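Local coordinates for protein nucleocapsid (Crimean-congo hemorrhagic fever virus, PDB 4AKL) that binds single- and double-stranded RNA, probably packaging the viral genome, and also displays a sequence-nonspecific endonuclease activity on double-stranded DNA, at residues K72-I77 with L414-N419; E108-L113 with P377-A382; G408-I413 with E452-Q457. All coordinates share one frame; numbering follows the deposited sequence.

Contact 1 (K72-I77 with L414-N419); sequences KFCAPI and LNLRTN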
loop_
_atom_site.group_PDB
_atom_site.type_symbol
_atom_site.label_atom_id
_atom_site.label_comp_id
_atom_site.label_asym_id
_atom_site.label_seq_id
_atom_site.Cartn_x
_atom_site.Cartn_y
_atom_site.Cartn_z
ATOM N N LYS A 72 -7.663 16.978 11.937
ATOM C CA LYS A 72 -7.116 18.276 11.873
ATOM C C LYS A 72 -5.790 18.441 12.679
ATOM O O LYS A 72 -4.848 19.041 12.185
ATOM C CB LYS A 72 -8.163 19.290 12.432
ATOM C CG LYS A 72 -8.123 20.626 11.836
ATOM C CD LYS A 72 -9.164 21.547 12.538
ATOM C CE LYS A 72 -9.211 23.001 11.987
ATOM N NZ LYS A 72 -8.062 23.471 11.144
ATOM N N PHE A 73 -5.734 17.903 13.900
ATOM C CA PHE A 73 -4.638 18.249 14.824
ATOM C C PHE A 73 -3.705 17.074 15.153
ATOM O O PHE A 73 -2.840 17.200 16.003
ATOM C CB PHE A 73 -5.194 18.879 16.123
ATOM C CG PHE A 73 -5.935 20.194 15.915
ATOM C CD1 PHE A 73 -5.257 21.339 15.489
ATOM C CD2 PHE A 73 -7.296 20.286 16.167
ATOM C CE1 PHE A 73 -5.928 22.568 15.287
ATOM C CE2 PHE A 73 -7.992 21.508 15.978
ATOM C CZ PHE A 73 -7.296 22.649 15.530
ATOM N N CYS A 74 -3.837 15.946 14.454
ATOM C CA CYS A 74 -3.083 14.775 14.844
ATOM C C CYS A 74 -2.101 14.324 13.806
ATOM O O CYS A 74 -1.689 13.157 13.841
ATOM C CB CYS A 74 -4.049 13.664 15.241
ATOM S SG CYS A 74 -4.936 13.071 13.962
ATOM N N ALA A 75 -1.696 15.225 12.889
ATOM C CA ALA A 75 -0.619 14.915 11.943
ATOM C C ALA A 75 0.699 14.651 12.718
ATOM O O ALA A 75 0.991 15.357 13.676
ATOM C CB ALA A 75 -0.412 16.036 10.921
ATOM N N PRO A 76 1.451 13.599 12.325
ATOM C CA PRO A 76 2.766 13.269 12.882
ATOM C C PRO A 76 3.758 14.213 12.301
ATOM O O PRO A 76 4.332 13.961 11.222
ATOM C CB PRO A 76 2.992 11.829 12.442
ATOM C CG PRO A 76 2.258 11.698 11.258
ATOM C CD PRO A 76 1.045 12.596 11.345
ATOM N N ILE A 77 3.957 15.309 13.016
ATOM C CA ILE A 77 4.802 16.419 12.521
ATOM C C ILE A 77 6.182 16.036 12.034
ATOM O O ILE A 77 6.626 16.481 10.946
ATOM C CB ILE A 77 4.959 17.498 13.556
ATOM C CG1 ILE A 77 3.597 18.155 13.812
ATOM C CG2 ILE A 77 5.927 18.545 13.060
ATOM C CD1 ILE A 77 2.961 18.850 12.552
ATOM N N LEU A 414 -3.787 7.334 11.710
ATOM C CA LEU A 414 -2.879 6.268 12.081
ATOM C C LEU A 414 -1.817 6.728 13.103
ATOM O O LEU A 414 -1.159 5.905 13.693
ATOM C CB LEU A 414 -2.181 5.712 10.829
ATOM C CG LEU A 414 -3.103 4.950 9.889
ATOM C CD1 LEU A 414 -2.346 4.532 8.655
ATOM C CD2 LEU A 414 -3.751 3.742 10.590
ATOM N N ASN A 415 -1.657 8.042 13.261
ATOM C CA ASN A 415 -0.873 8.630 14.355
ATOM C C ASN A 415 -1.623 8.634 15.709
ATOM O O ASN A 415 -1.013 8.908 16.738
ATOM C CB ASN A 415 -0.444 10.053 13.998
ATOM C CG ASN A 415 0.635 10.584 14.907
ATOM O OD1 ASN A 415 1.522 9.823 15.361
ATOM N ND2 ASN A 415 0.574 11.868 15.201
ATOM N N LEU A 416 -2.934 8.342 15.719
ATOM C CA LEU A 416 -3.677 8.265 16.993
ATOM C C LEU A 416 -3.276 6.979 17.684
ATOM O O LEU A 416 -3.194 5.939 17.010
ATOM C CB LEU A 416 -5.193 8.284 16.811
ATOM C CG LEU A 416 -5.828 9.645 16.524
ATOM C CD1 LEU A 416 -7.252 9.458 16.032
ATOM C CD2 LEU A 416 -5.777 10.604 17.752
ATOM N N ARG A 417 -3.052 7.048 19.013
ATOM C CA ARG A 417 -2.579 5.875 19.780
ATOM C C ARG A 417 -3.590 4.755 19.755
ATOM O O ARG A 417 -4.787 4.994 19.608
ATOM C CB ARG A 417 -2.246 6.233 21.263
ATOM C CG ARG A 417 -1.005 7.105 21.431
ATOM C CD ARG A 417 -0.697 7.448 22.880
ATOM N NE ARG A 417 0.531 8.262 22.995
ATOM C CZ ARG A 417 1.792 7.790 22.962
ATOM N NH1 ARG A 417 2.061 6.476 22.829
ATOM N NH2 ARG A 417 2.814 8.654 23.061
ATOM N N THR A 418 -3.093 3.535 19.891
ATOM C CA THR A 418 -3.927 2.359 19.988
ATOM C C THR A 418 -3.884 1.712 21.379
ATOM O O THR A 418 -4.597 0.756 21.611
ATOM C CB THR A 418 -3.525 1.294 18.933
ATOM O OG1 THR A 418 -2.145 0.946 19.086
ATOM C CG2 THR A 418 -3.790 1.833 17.471
ATOM N N ASN A 419 -3.067 2.237 22.298
ATOM C CA ASN A 419 -2.862 1.565 23.620
ATOM C C ASN A 419 -4.022 1.749 24.603
ATOM O O ASN A 419 -4.862 2.642 24.441
ATOM C CB ASN A 419 -1.533 1.966 24.236
ATOM C CG ASN A 419 -1.297 3.459 24.225
ATOM O OD1 ASN A 419 -1.697 4.185 25.148
ATOM N ND2 ASN A 419 -0.609 3.935 23.161
#
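N415 reaches across to C74 and P76, joining two loops of this largely helical nairovirus nucleocapsid: the 3-10 turn that begins segment 414-419, and the turn leaving helix 56-71, where P76 is the N-cap residue of helix 77-83. One hydrogen bond makes the polar part. N415 ND2 donates to the backbone C74 O at 2.9 Å, and the path is nearly straight, with an N-H...O angle of 166°. The carbonyl oxygen lies in the plane of the N415 amide, but the amide nitrogen stands above the C74 carbonyl plane, 47° out of it. CG of N415 is anti to the backbone N (chi1 -166°), which carries the amide out of the turn and across to the other loop. The opposite end of the amide is held too: OD1 accepts from S33 N, so both ends of this buried amide are bonded, consistent with its modelled orientation. Van der Waals packing supplies the rest. The P76 ring and the N415 side chain lie alongside each other, running opposite ways. L416 adds an apolar touch, its CD2 standing 4.3 Å from C74 CB, while its side chain also packs on C426 and T429 of helix 425-440. In the tightest side-chain approach between proline and asparagine, P76 CB lies 3.6 Å from N415 CG.

Contact 2 (E108-L113 with P377-A382); sequences ESYIEL and PAVLTA. Unlike the reference sequence in segment 108-113: I111 (reference Thr).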
loop_
_atom_site.group_PDB
_atom_site.type_symbol
_atom_site.label_atom_id
_atom_site.label_comp_id
_atom_site.label_asym_id
_atom_site.label_seq_id
_atom_site.Cartn_x
_atom_site.Cartn_y
_atom_site.Cartn_z
ATOM N N GLU A 108 4.807 3.265 -17.974
ATOM C CA GLU A 108 4.554 3.428 -19.417
ATOM C C GLU A 108 3.155 2.905 -19.842
ATOM O O GLU A 108 2.712 3.099 -20.983
ATOM C CB GLU A 108 5.680 2.768 -20.248
ATOM C CG GLU A 108 6.951 3.611 -20.248
ATOM C CD GLU A 108 8.050 3.078 -21.195
ATOM O OE1 GLU A 108 7.894 2.006 -21.842
ATOM O OE2 GLU A 108 9.097 3.767 -21.284
ATOM N N SER A 109 2.470 2.253 -18.913
ATOM C CA SER A 109 1.108 1.758 -19.132
ATOM C C SER A 109 0.098 2.545 -18.315
ATOM O O SER A 109 -1.018 2.099 -18.208
ATOM C CB SER A 109 1.026 0.270 -18.760
ATOM O OG SER A 109 1.706 -0.456 -19.752
ATOM N N TYR A 110 0.497 3.710 -17.772
ATOM C CA TYR A 110 -0.368 4.507 -16.913
ATOM C C TYR A 110 -1.749 4.712 -17.568
ATOM O O TYR A 110 -2.746 4.571 -16.905
ATOM C CB TYR A 110 0.239 5.863 -16.508
ATOM C CG TYR A 110 -0.576 6.468 -15.385
ATOM C CD1 TYR A 110 -0.296 6.168 -14.050
ATOM C CD2 TYR A 110 -1.688 7.307 -15.665
ATOM C CE1 TYR A 110 -1.085 6.711 -13.000
ATOM C CE2 TYR A 110 -2.460 7.821 -14.665
ATOM C CZ TYR A 110 -2.160 7.530 -13.325
ATOM O OH TYR A 110 -2.929 8.060 -12.344
ATOM N N ILE A 111 -1.780 5.025 -18.848
ATOM C CA ILE A 111 -3.014 5.321 -19.548
ATOM C C ILE A 111 -3.990 4.106 -19.449
ATOM O O ILE A 111 -5.187 4.270 -19.222
ATOM C CB ILE A 111 -2.669 5.756 -21.001
ATOM C CG1 ILE A 111 -1.964 7.142 -20.976
ATOM C CG2 ILE A 111 -3.872 5.817 -21.868
ATOM C CD1 ILE A 111 -1.258 7.509 -22.407
ATOM N N GLU A 112 -3.461 2.886 -19.633
ATOM C CA GLU A 112 -4.249 1.675 -19.523
ATOM C C GLU A 112 -4.687 1.401 -18.104
ATOM O O GLU A 112 -5.792 0.878 -17.890
ATOM C CB GLU A 112 -3.461 0.478 -20.058
ATOM C CG GLU A 112 -4.223 -0.788 -20.072
ATOM C CD GLU A 112 -3.497 -1.914 -20.814
ATOM O OE1 GLU A 112 -2.247 -1.976 -20.802
ATOM O OE2 GLU A 112 -4.185 -2.720 -21.389
ATOM N N LEU A 113 -3.845 1.730 -17.138
ATOM C CA LEU A 113 -4.148 1.443 -15.729
ATOM C C LEU A 113 -5.230 2.379 -15.148
ATOM O O LEU A 113 -5.859 2.084 -14.137
ATOM C CB LEU A 113 -2.837 1.422 -14.872
ATOM C CG LEU A 113 -1.796 0.291 -15.118
ATOM C CD1 LEU A 113 -0.516 0.519 -14.213
ATOM C CD2 LEU A 113 -2.358 -1.109 -14.886
ATOM N N PRO A 377 -2.030 0.451 -7.463
ATOM C CA PRO A 377 -1.763 1.420 -6.408
ATOM C C PRO A 377 -1.066 2.704 -6.776
ATOM O O PRO A 377 -0.943 3.613 -5.914
ATOM C CB PRO A 377 -0.853 0.641 -5.443
ATOM C CG PRO A 377 -0.222 -0.429 -6.250
ATOM C CD PRO A 377 -1.344 -0.823 -7.177
ATOM N N ALA A 378 -0.605 2.785 -8.004
ATOM C CA ALA A 378 0.072 3.973 -8.529
ATOM C C ALA A 378 -0.899 4.854 -9.302
ATOM O O ALA A 378 -0.459 5.843 -9.869
ATOM C CB ALA A 378 1.206 3.579 -9.420
ATOM N N VAL A 379 -2.191 4.495 -9.325
ATOM C CA VAL A 379 -3.193 5.255 -10.058
ATOM C C VAL A 379 -3.917 6.246 -9.124
ATOM O O VAL A 379 -4.487 5.851 -8.087
ATOM C CB VAL A 379 -4.198 4.337 -10.766
ATOM C CG1 VAL A 379 -5.297 5.164 -11.558
ATOM C CG2 VAL A 379 -3.454 3.367 -11.694
ATOM N N LEU A 380 -3.852 7.529 -9.479
ATOM C CA LEU A 380 -4.527 8.591 -8.749
ATOM C C LEU A 380 -6.039 8.593 -8.943
ATOM O O LEU A 380 -6.537 8.188 -9.973
ATOM C CB LEU A 380 -3.962 9.951 -9.134
ATOM C CG LEU A 380 -4.366 11.157 -8.252
ATOM C CD1 LEU A 380 -3.976 10.950 -6.760
ATOM C CD2 LEU A 380 -3.718 12.417 -8.774
ATOM N N THR A 381 -6.736 9.030 -7.909
ATOM C CA THR A 381 -8.182 9.281 -7.904
ATOM C C THR A 381 -8.413 10.482 -6.985
ATOM O O THR A 381 -7.507 10.870 -6.204
ATOM C CB THR A 381 -9.065 8.116 -7.316
ATOM O OG1 THR A 381 -8.685 7.883 -5.966
ATOM C CG2 THR A 381 -8.933 6.833 -8.105
ATOM N N ALA A 382 -9.620 11.070 -7.072
ATOM C CA ALA A 382 -9.998 12.181 -6.201
ATOM C C ALA A 382 -9.819 11.745 -4.738
ATOM O O ALA A 382 -9.243 12.470 -3.969
ATOM C CB ALA A 382 -11.485 12.684 -6.491
#
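The Y110 ring meets segment 377-382 with its edge: A378 O lies in the ring plane, 3.3 Å from Y110 CE1, and L380 N sits near the same plane by the hydroxyl. V379 CA approaches obliquely, 3.6 Å from Y110 OH. The hydroxyl end of the ring meets the loop backbone at V379-L380. With CG anti to the backbone N (chi1 -167°), the side chain leaves the short helix 110-113 and carries OH across to that peptide. There L380 N donates to Y110 OH over 3.1 Å, at an N-H...O angle of 156°. The hydroxyl also bonds the backbone L362 O; because that carbonyl can only accept, the phenol gives its proton to it while accepting from L380 N. A378 O, at the ring edge, is also bound by W313 NE1 of helix 306-316, and Y312 of that helix packs on Y110. Beside this polar patch V379 forms the apolar half of the contact. Its CG2 lies 3.8 Å from L113 CB and 3.7 Å from the backbone L113 O, while CG1 rests 3.8 Å from Y110 OH. Y110 and L113 thus receive the valine from one short helical turn. All the touching residues are buried: this is interior packing of a mainly helical protein, in which a tyrosine hydroxyl bridges the backbone of L362 and L380 and ties the loop leading into helix 385-392 to helix 110-113.

Contact 3 (G408-I413 with E452-Q457); sequences GHTKSI and EHLLHQ
K411 turns its CG to the side of the backbone N, roughly anti to its carbonyl carbon (chi1 -81°), and stays extended beyond CG, a straight arm that carries NZ to the face of helix 450-460 bearing H453 and Q457. On that helix L454 has CG anti to the carbonyl carbon (chi1 -72°), and its branched end enters between T410, K411 and I413. The leucine splits its work. CD1 touches I413 CD1 at 3.6 Å, the two side chains crossing at about a right angle, and it also lies 3.9 Å from T410 CG2. CD2 takes the aliphatic stem of the lysine, 3.8 Å from K411 CG. I430 of helix 425-440 packs on both I413 and L454, so the apolar part of the contact continues into that helix. The polar end of the lysine runs past this cluster. K411 NZ lies 3.1 Å from H453 NE2 and donates to it, approaching near the imidazole edge but 21° out of the ring plane; H453 has two conformers, so this bond is doubtful. Q457 crosses the lysine chain at about a right angle, its OE1 3.6 Å from K411 CE, a packing contact. K411 NZ also forms a salt bridge with E387 OE2 of helix 385-392. Lysine thereby links three parts of the fold: its own turn, helix 385-392 and helix 450-460. Its methylenes pack on L454 in the hydrophobic seam, while E387 probably offsets much of its charge, which would make a buried lysine tolerable here.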
loop_
_atom_site.group_PDB
_atom_site.type_symbol
_atom_site.label_atom_id
_atom_site.label_comp_id
_atom_site.label_asym_id
_atom_site.label_seq_id
_atom_site.Cartn_x
_atom_site.Cartn_y
_atom_site.Cartn_z
ATOM N N GLY A 408 -6.394 18.637 8.086
ATOM C CA GLY A 408 -6.804 17.286 8.282
ATOM C C GLY A 408 -6.766 16.439 7.045
ATOM O O GLY A 408 -7.476 16.731 6.082
ATOM N N HIS A 409 -5.935 15.382 7.059
ATOM C CA HIS A 409 -5.858 14.414 5.971
ATOM C C HIS A 409 -6.015 13.015 6.569
ATOM O O HIS A 409 -5.472 12.736 7.633
ATOM C CB HIS A 409 -4.574 14.599 5.172
ATOM C CG HIS A 409 -4.443 15.972 4.633
ATOM N ND1 HIS A 409 -5.050 16.356 3.469
ATOM C CD2 HIS A 409 -3.835 17.087 5.133
ATOM C CE1 HIS A 409 -4.807 17.634 3.246
ATOM N NE2 HIS A 409 -4.065 18.106 4.238
ATOM N N THR A 410 -6.769 12.168 5.864
ATOM C CA THR A 410 -7.246 10.890 6.382
ATOM C C THR A 410 -6.236 10.127 7.225
ATOM O O THR A 410 -6.467 9.893 8.396
ATOM C CB THR A 410 -7.850 10.017 5.245
ATOM O OG1 THR A 410 -8.877 10.770 4.613
ATOM C CG2 THR A 410 -8.483 8.724 5.748
ATOM N N LYS A 411 -5.090 9.765 6.646
ATOM C CA LYS A 411 -4.210 8.842 7.322
ATOM C C LYS A 411 -3.477 9.393 8.584
ATOM O O LYS A 411 -2.718 8.632 9.234
ATOM C CB LYS A 411 -3.310 8.156 6.293
ATOM C CG LYS A 411 -4.093 7.034 5.646
ATOM C CD LYS A 411 -3.426 6.374 4.510
ATOM C CE LYS A 411 -4.339 5.305 3.960
ATOM N NZ LYS A 411 -3.794 4.783 2.725
ATOM N N SER A 412 -3.705 10.671 8.942
ATOM C CA SER A 412 -3.192 11.194 10.164
ATOM C C SER A 412 -3.798 10.454 11.326
ATOM O O SER A 412 -3.202 10.426 12.391
ATOM C CB SER A 412 -3.381 12.673 10.292
ATOM O OG SER A 412 -2.569 13.372 9.370
ATOM N N ILE A 413 -4.983 9.854 11.108
ATOM C CA ILE A 413 -5.607 8.936 12.065
ATOM C C ILE A 413 -4.686 7.831 12.564
ATOM O O ILE A 413 -4.795 7.425 13.721
ATOM C CB ILE A 413 -6.940 8.315 11.459
ATOM C CG1 ILE A 413 -8.063 9.303 11.585
ATOM C CG2 ILE A 413 -7.408 7.154 12.224
ATOM C CD1 ILE A 413 -9.271 9.038 10.631
ATOM N N GLU A 452 -12.758 1.293 6.821
ATOM C CA GLU A 452 -12.339 -0.129 6.800
ATOM C C GLU A 452 -10.862 -0.311 6.399
ATOM O O GLU A 452 -10.157 -1.125 7.020
ATOM C CB GLU A 452 -13.241 -0.973 5.899
ATOM C CG GLU A 452 -14.598 -1.120 6.491
ATOM C CD GLU A 452 -15.537 -1.935 5.679
ATOM O OE1 GLU A 452 -15.118 -2.461 4.656
ATOM O OE2 GLU A 452 -16.714 -2.052 6.075
ATOM N N HIS A 453 -10.408 0.460 5.389
ATOM C CA HIS A 453 -9.001 0.500 4.942
ATOM C C HIS A 453 -8.155 0.929 6.161
ATOM O O HIS A 453 -7.121 0.344 6.449
ATOM C CB HIS A 453 -8.949 1.490 3.744
ATOM C CG HIS A 453 -7.621 1.676 3.079
ATOM N ND1 HIS A 453 -6.905 0.644 2.493
ATOM C CD2 HIS A 453 -6.903 2.803 2.858
ATOM C CE1 HIS A 453 -5.792 1.135 1.962
ATOM N NE2 HIS A 453 -5.768 2.443 2.169
ATOM N N LEU A 454 -8.629 1.965 6.875
ATOM C CA LEU A 454 -7.916 2.430 8.061
ATOM C C LEU A 454 -7.823 1.343 9.160
ATOM O O LEU A 454 -6.775 1.151 9.707
ATOM C CB LEU A 454 -8.529 3.690 8.638
ATOM C CG LEU A 454 -8.339 5.005 7.870
ATOM C CD1 LEU A 454 -9.267 6.073 8.538
ATOM C CD2 LEU A 454 -6.853 5.517 7.758
ATOM N N LEU A 455 -8.911 0.654 9.459
ATOM C CA LEU A 455 -8.886 -0.443 10.444
ATOM C C LEU A 455 -7.924 -1.563 10.061
ATOM O O LEU A 455 -7.178 -2.078 10.893
ATOM C CB LEU A 455 -10.289 -1.031 10.654
ATOM C CG LEU A 455 -10.440 -2.139 11.729
ATOM C CD1 LEU A 455 -9.979 -1.665 13.081
ATOM C CD2 LEU A 455 -11.885 -2.664 11.808
ATOM N N HIS A 456 -7.968 -1.927 8.798
ATOM C CA HIS A 456 -7.126 -2.979 8.243
ATOM C C HIS A 456 -5.672 -2.651 8.524
ATOM O O HIS A 456 -4.954 -3.439 9.088
ATOM C CB HIS A 456 -7.389 -3.107 6.748
ATOM C CG HIS A 456 -6.658 -4.222 6.112
ATOM N ND1 HIS A 456 -7.076 -5.536 6.201
ATOM C CD2 HIS A 456 -5.527 -4.231 5.381
ATOM C CE1 HIS A 456 -6.221 -6.304 5.548
ATOM N NE2 HIS A 456 -5.278 -5.534 5.036
ATOM N N GLN A 457 -5.291 -1.446 8.155
ATOM C CA GLN A 457 -3.958 -0.934 8.374
ATOM C C GLN A 457 -3.552 -0.870 9.820
ATOM O O GLN A 457 -2.420 -1.121 10.103
ATOM C CB GLN A 457 -3.823 0.434 7.732
ATOM C CG GLN A 457 -3.747 0.233 6.220
ATOM C CD GLN A 457 -3.820 1.465 5.498
ATOM O OE1 GLN A 457 -3.193 2.466 5.862
ATOM N NE2 GLN A 457 -4.586 1.448 4.444
#

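Contacts 1 and 3 are neighbours, with centres 10 Å apart, and share the loop 408-419 between helices 385-392 and 425-440. They touch directly: C74 SG packs on S412 O at 3.5 Å, and L414 CD1 on Q457 OE1 at 3.6 Å. In chain order their segments alternate, so this one loop joins the turn after helix 56-71 to helix 450-460 near the C-terminus. Contact 2 lies apart, its centre 29 Å from contact 1 and 22 Å from contact 3; both its segments fall in sequence between those of contact 1, ahead of contact 3. Contacts 1 and 2 join early to late parts of the chain, while contact 3 packs two late ones together.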